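PDB 6XXW: beta-glucuronidase from Dictyoglomus thermophilum, which probably hydrolyses beta-D-glucuronides, releasing D-glucuronic acid. Local coordinates for residues Lys306-Ser310 and Ala553-Thr557; Arg468-Trp472 and Met530-Phe534. All coordinates share one frame; numbering follows the deposited sequence. Where two conformers were deposited one is given.

Contact 1: Lys306-Ser310 and Ala553-Thr557; sequences KHEDS and ADFMT
D309 meets the backbone of F555 and M556 with its carboxylate. M556 N donates to D309 OD2 across 3.0 Å, almost straight at 176°, though it arrives from above the carboxylate plane. Water 2 reaches the same oxygen, 2.8 Å from D309 OD2, and gives its other proton to M556 O at 2.7 Å. The second oxygen is bridged as well: water 1 lies 2.7 Å from both D309 OD1 and D554 O. R574 forms a salt bridge with OD1, so the buried carboxylate is gripped on both oxygens and is likely to stay ionised. With an alanine in place of D309, M556 N would probably lose this acceptor, R574 a carboxylate partner, and both waters a bridging oxygen.

In the fold, the contact joins loops at the C-terminal ends of the first and last strands of the TIM barrel, 297-305 and 544-550, which pair and close the barrel; this end carries the active site in TIM-barrel enzymes. The side chain of M556 bends away from D309 and comes about 3 Å, nearest atoms, from a bound Tris molecule.

Van der Waals contact does the rest. D309 CG presses on F555 CB at 3.4 Å, the two side chains crossing at about a right angle. F555 CG stands between its backbone N and carbonyl carbon (chi1 60°), which turns one face of the phenyl ring to H307. H307 CD2 sits over the centre of that face, 3.6 Å from F555 CE2; the centroids are 4.4 Å apart and the planes inclined at 49°, an oblique aromatic pair. H307 ND1 is hydrogen-bonded to Y342 OH, which helps to hold the imidazole's rotation.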
loop_
_atom_site.group_PDB
_atom_site.type_symbol
_atom_site.label_atom_id
_atom_site.label_comp_id
_atom_site.label_asym_id
_atom_site.label_seq_id
_atom_site.Cartn_x
_atom_site.Cartn_y
_atom_site.Cartn_z
ATOM N N LYS A 306 -13.152 -4.067 20.753
ATOM C CA LYS A 306 -13.054 -2.817 19.990
ATOM C C LYS A 306 -12.105 -1.845 20.699
ATOM O O LYS A 306 -11.394 -2.253 21.527
ATOM C CB LYS A 306 -14.453 -2.226 19.829
ATOM C CG LYS A 306 -15.367 -2.949 18.867
ATOM C CD LYS A 306 -16.704 -2.289 18.701
ATOM C CE LYS A 306 -16.884 -1.516 17.425
ATOM N NZ LYS A 306 -15.984 -0.352 17.311
ATOM N N HIS A 307 -12.053 -0.623 20.232
ATOM C CA HIS A 307 -11.361 0.468 20.904
ATOM C C HIS A 307 -12.081 1.741 20.506
ATOM O O HIS A 307 -12.664 1.811 19.426
ATOM C CB HIS A 307 -9.876 0.585 20.513
ATOM C CG HIS A 307 -8.937 0.002 21.518
ATOM N ND1 HIS A 307 -8.898 0.418 22.832
ATOM C CD2 HIS A 307 -8.010 -0.978 21.407
ATOM C CE1 HIS A 307 -7.993 -0.282 23.486
ATOM N NE2 HIS A 307 -7.440 -1.137 22.644
ATOM N N GLU A 308 -12.024 2.758 21.362
ATOM C CA GLU A 308 -12.530 4.069 20.966
ATOM C C GLU A 308 -11.368 4.789 20.302
ATOM O O GLU A 308 -10.522 5.382 20.969
ATOM C CB GLU A 308 -13.099 4.824 22.162
ATOM C CG GLU A 308 -14.460 4.288 22.574
ATOM C CD GLU A 308 -15.114 5.129 23.649
ATOM O OE1 GLU A 308 -14.437 5.428 24.660
ATOM O OE2 GLU A 308 -16.301 5.502 23.477
ATOM N N ASP A 309 -11.317 4.710 18.972
ATOM C CA ASP A 309 -10.151 5.138 18.216
ATOM C C ASP A 309 -10.593 5.350 16.777
ATOM O O ASP A 309 -11.306 4.511 16.217
ATOM C CB ASP A 309 -9.033 4.076 18.307
ATOM C CG ASP A 309 -7.901 4.317 17.313
ATOM O OD1 ASP A 309 -8.070 4.024 16.107
ATOM O OD2 ASP A 309 -6.839 4.802 17.745
ATOM N N SER A 310 -10.185 6.468 16.196
ATOM C CA SER A 310 -10.445 6.735 14.788
ATOM C C SER A 310 -9.476 7.810 14.313
ATOM O O SER A 310 -8.817 8.476 15.125
ATOM C CB SER A 310 -11.939 7.090 14.586
ATOM O OG SER A 310 -12.209 8.458 14.865
ATOM N N ALA A 553 -10.807 -3.039 14.558
ATOM C CA ALA A 553 -10.126 -2.188 13.583
ATOM C C ALA A 553 -8.733 -1.797 14.067
ATOM O O ALA A 553 -8.488 -1.703 15.275
ATOM C CB ALA A 553 -10.934 -0.914 13.303
ATOM N N ASP A 554 -7.842 -1.509 13.105
ATOM C CA ASP A 554 -6.517 -0.961 13.416
ATOM C C ASP A 554 -6.642 0.283 14.288
ATOM O O ASP A 554 -7.486 1.149 14.037
ATOM C CB ASP A 554 -5.754 -0.590 12.130
ATOM C CG ASP A 554 -5.533 -1.780 11.204
ATOM O OD1 ASP A 554 -5.588 -2.928 11.685
ATOM O OD2 ASP A 554 -5.307 -1.562 9.986
ATOM N N PHE A 555 -5.785 0.385 15.307
ATOM C CA PHE A 555 -5.854 1.501 16.249
ATOM C C PHE A 555 -4.451 1.941 16.637
ATOM O O PHE A 555 -3.488 1.187 16.502
ATOM C CB PHE A 555 -6.657 1.133 17.514
ATOM C CG PHE A 555 -6.085 -0.021 18.295
ATOM C CD1 PHE A 555 -6.421 -1.333 17.969
ATOM C CD2 PHE A 555 -5.220 0.200 19.364
ATOM C CE1 PHE A 555 -5.898 -2.407 18.699
ATOM C CE2 PHE A 555 -4.690 -0.870 20.092
ATOM C CZ PHE A 555 -5.035 -2.164 19.771
ATOM N N MET A 556 -4.340 3.173 17.141
ATOM C CA MET A 556 -3.032 3.726 17.474
ATOM C C MET A 556 -2.525 3.238 18.834
ATOM O O MET A 556 -3.297 3.046 19.778
ATOM C CB MET A 556 -3.081 5.257 17.493
ATOM C CG MET A 556 -3.090 5.925 16.134
ATOM S SD MET A 556 -1.751 5.418 15.046
ATOM C CE MET A 556 -0.415 5.427 16.185
ATOM N N THR A 557 -1.200 3.082 18.929
ATOM C CA THR A 557 -0.477 2.737 20.150
ATOM C C THR A 557 0.706 3.684 20.288
ATOM O O THR A 557 1.038 4.424 19.355
ATOM C CB THR A 557 0.049 1.291 20.122
ATOM O OG1 THR A 557 1.038 1.169 19.088
ATOM C CG2 THR A 557 -1.074 0.309 19.841
HETATM O O HOH W 1 -9.718 2.032 15.201
HETATM O O HOH W 2 -5.831 4.001 20.198
#

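Contact 2: Arg468-Trp472 and Met530-Phe534; sequences RYYSW and MIKRF
In the TIM barrel, M530 and F534, one turn apart on helix 524-538, pack against R468-W472, the start of the loop that follows strand 463-467. M530 runs straight out from the helix: CG is anti to the backbone N (chi1 173°) and the chain stays extended to its methyl, which enters the bend of the loop. M530 CE comes 3.5 Å from Y470 O and 4.1 Å from W472 CB, with Y469 CA also close by, while S471 OG lies alongside the CG-SD part of the chain.

The bend is a type II beta turn over Y469-W472, closed by W472 N bonding to Y469 O at 2.9 Å. S471 OG donates to Y470 O at 2.7 Å, in the carbonyl plane and on a lone pair, so the carbonyl oxygen beside the methionine methyl has a polar partner of its own.

F534 meets the backbone of Y470 mainly with its ring edge. F534 CZ is 3.7 Å from Y470 N, which lies in the ring plane. F534 CE1 is 3.6 Å from Y470 O, near that plane. R468 O approaches F534 CE2 obliquely at 3.4 Å. Y470 CB adds an apolar contact, 4.1 Å from F534 CZ. Elsewhere the F534 ring meets F506, with nearly parallel planes.

The polar ends of the loop side chains are engaged further off: R468 forms a salt bridge with D489, and Y469 OH is hydrogen-bonded to E505. Y469 N is hydrogen-bonded to a Tris molecule, probably from the crystallisation liquor, and Y470 and W472 pack on M162 and I561 of the second subunit.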
loop_
_atom_site.group_PDB
_atom_site.type_symbol
_atom_site.label_atom_id
_atom_site.label_comp_id
_atom_site.label_asym_id
_atom_site.label_seq_id
_atom_site.Cartn_x
_atom_site.Cartn_y
_atom_site.Cartn_z
ATOM N N ARG A 468 -5.517 -15.616 23.640
ATOM C CA ARG A 468 -4.462 -16.531 23.205
ATOM C C ARG A 468 -3.958 -16.137 21.819
ATOM O O ARG A 468 -4.750 -15.813 20.926
ATOM C CB ARG A 468 -4.955 -17.990 23.199
ATOM C CG ARG A 468 -5.100 -18.606 24.615
ATOM C CD ARG A 468 -3.747 -18.604 25.329
ATOM N NE ARG A 468 -3.788 -19.149 26.696
ATOM C CZ ARG A 468 -3.584 -18.426 27.792
ATOM N NH1 ARG A 468 -3.362 -17.121 27.695
ATOM N NH2 ARG A 468 -3.598 -19.005 28.992
ATOM N N TYR A 469 -2.635 -16.192 21.650
ATOM C CA TYR A 469 -1.930 -15.688 20.471
ATOM C C TYR A 469 -0.904 -16.703 19.979
ATOM O O TYR A 469 0.180 -16.341 19.517
ATOM C CB TYR A 469 -1.269 -14.346 20.786
ATOM C CG TYR A 469 -2.285 -13.209 20.877
ATOM C CD1 TYR A 469 -2.779 -12.602 19.722
ATOM C CD2 TYR A 469 -2.765 -12.774 22.107
ATOM C CE1 TYR A 469 -3.718 -11.567 19.784
ATOM C CE2 TYR A 469 -3.703 -11.747 22.193
ATOM C CZ TYR A 469 -4.185 -11.158 21.023
ATOM O OH TYR A 469 -5.108 -10.138 21.095
ATOM N N TYR A 470 -1.231 -17.991 20.086
ATOM C CA TYR A 470 -0.327 -19.028 19.617
ATOM C C TYR A 470 -0.025 -18.812 18.138
ATOM O O TYR A 470 -0.923 -18.532 17.345
ATOM C CB TYR A 470 -0.949 -20.403 19.837
ATOM C CG TYR A 470 -1.262 -20.740 21.299
ATOM C CD1 TYR A 470 -0.260 -20.788 22.253
ATOM C CD2 TYR A 470 -2.567 -21.018 21.702
ATOM C CE1 TYR A 470 -0.539 -21.108 23.574
ATOM C CE2 TYR A 470 -2.853 -21.340 23.010
ATOM C CZ TYR A 470 -1.837 -21.388 23.940
ATOM O OH TYR A 470 -2.116 -21.702 25.245
ATOM N N SER A 471 1.250 -18.964 17.775
ATOM C CA SER A 471 1.829 -18.764 16.438
ATOM C C SER A 471 2.041 -17.286 16.108
ATOM O O SER A 471 2.634 -16.989 15.048
ATOM C CB SER A 471 1.010 -19.422 15.316
ATOM O OG SER A 471 0.022 -18.539 14.809
ATOM N N TRP A 472 1.623 -16.349 16.969
ATOM C CA TRP A 472 1.932 -14.932 16.790
ATOM C C TRP A 472 2.983 -14.475 17.797
ATOM O O TRP A 472 4.123 -14.190 17.415
ATOM C CB TRP A 472 0.675 -14.044 16.869
ATOM C CG TRP A 472 1.059 -12.628 16.517
ATOM C CD1 TRP A 472 1.338 -11.605 17.387
ATOM C CD2 TRP A 472 1.305 -12.117 15.204
ATOM N NE1 TRP A 472 1.717 -10.480 16.692
ATOM C CE2 TRP A 472 1.716 -10.769 15.350
ATOM C CE3 TRP A 472 1.214 -12.663 13.913
ATOM C CZ2 TRP A 472 2.027 -9.956 14.254
ATOM C CZ3 TRP A 472 1.519 -11.849 12.810
ATOM C CH2 TRP A 472 1.910 -10.500 12.994
ATOM N N MET A 530 -4.614 -17.975 10.647
ATOM C CA MET A 530 -4.560 -18.100 12.097
ATOM C C MET A 530 -5.966 -18.103 12.689
ATOM O O MET A 530 -6.326 -18.986 13.474
ATOM C CB MET A 530 -3.727 -16.958 12.680
ATOM C CG MET A 530 -3.755 -16.927 14.201
ATOM S SD MET A 530 -2.858 -15.503 14.854
ATOM C CE MET A 530 -3.004 -15.811 16.627
ATOM N N ILE A 531 -6.791 -17.137 12.290
ATOM C CA ILE A 531 -8.128 -17.031 12.864
ATOM C C ILE A 531 -8.954 -18.259 12.502
ATOM O O ILE A 531 -9.663 -18.825 13.347
ATOM C CB ILE A 531 -8.790 -15.714 12.404
ATOM C CG1 ILE A 531 -8.225 -14.538 13.211
ATOM C CG2 ILE A 531 -10.301 -15.783 12.525
ATOM C CD1 ILE A 531 -8.580 -13.171 12.641
ATOM N N LYS A 532 -8.823 -18.730 11.257
ATOM C CA LYS A 532 -9.561 -19.908 10.805
ATOM C C LYS A 532 -9.202 -21.145 11.621
ATOM O O LYS A 532 -10.079 -21.943 11.976
ATOM C CB LYS A 532 -9.280 -20.148 9.319
ATOM C CG LYS A 532 -9.889 -21.408 8.749
ATOM C CD LYS A 532 -9.673 -21.479 7.237
ATOM C CE LYS A 532 -8.271 -21.967 6.886
ATOM N NZ LYS A 532 -8.132 -22.307 5.427
ATOM N N ARG A 533 -7.919 -21.326 11.929
ATOM C CA ARG A 533 -7.500 -22.513 12.666
ATOM C C ARG A 533 -7.926 -22.437 14.126
ATOM O O ARG A 533 -8.283 -23.456 14.729
ATOM C CB ARG A 533 -5.987 -22.686 12.548
ATOM C CG ARG A 533 -5.534 -23.009 11.130
ATOM C CD ARG A 533 -4.039 -23.223 11.079
ATOM N NE ARG A 533 -3.664 -24.533 11.600
ATOM C CZ ARG A 533 -2.655 -25.261 11.132
ATOM N NH1 ARG A 533 -1.919 -24.801 10.129
ATOM N NH2 ARG A 533 -2.378 -26.443 11.668
ATOM N N PHE A 534 -7.885 -21.241 14.712
ATOM C CA PHE A 534 -8.372 -21.075 16.082
ATOM C C PHE A 534 -9.844 -21.483 16.192
ATOM O O PHE A 534 -10.218 -22.269 17.069
ATOM C CB PHE A 534 -8.193 -19.623 16.531
ATOM C CG PHE A 534 -6.877 -19.325 17.203
ATOM C CD1 PHE A 534 -5.677 -19.424 16.513
ATOM C CD2 PHE A 534 -6.846 -18.906 18.531
ATOM C CE1 PHE A 534 -4.470 -19.118 17.139
ATOM C CE2 PHE A 534 -5.644 -18.614 19.163
ATOM C CZ PHE A 534 -4.454 -18.711 18.468
#

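How the contacts relate
Each contact involves a loop that follows a strand of the same TIM barrel, on the side where strands run into helices. Both are buried, but the centre of contact 1 is about 13 Å from the chain centre and that of contact 2 about 25 Å. Contact 1 joins loop to loop and touches no other subunit; contact 2 sets a loop on a helix and borders a neighbouring copy. Their centres are about 21 Å apart, nearest atoms about 8 Å. Their chemistry differs: a carboxylate, waters and an oblique aromatic pair at contact 1, methionine and phenylalanine against backbone at contact 2. Strand 544-550 links them, following helix 524-538 and leading to 553-557.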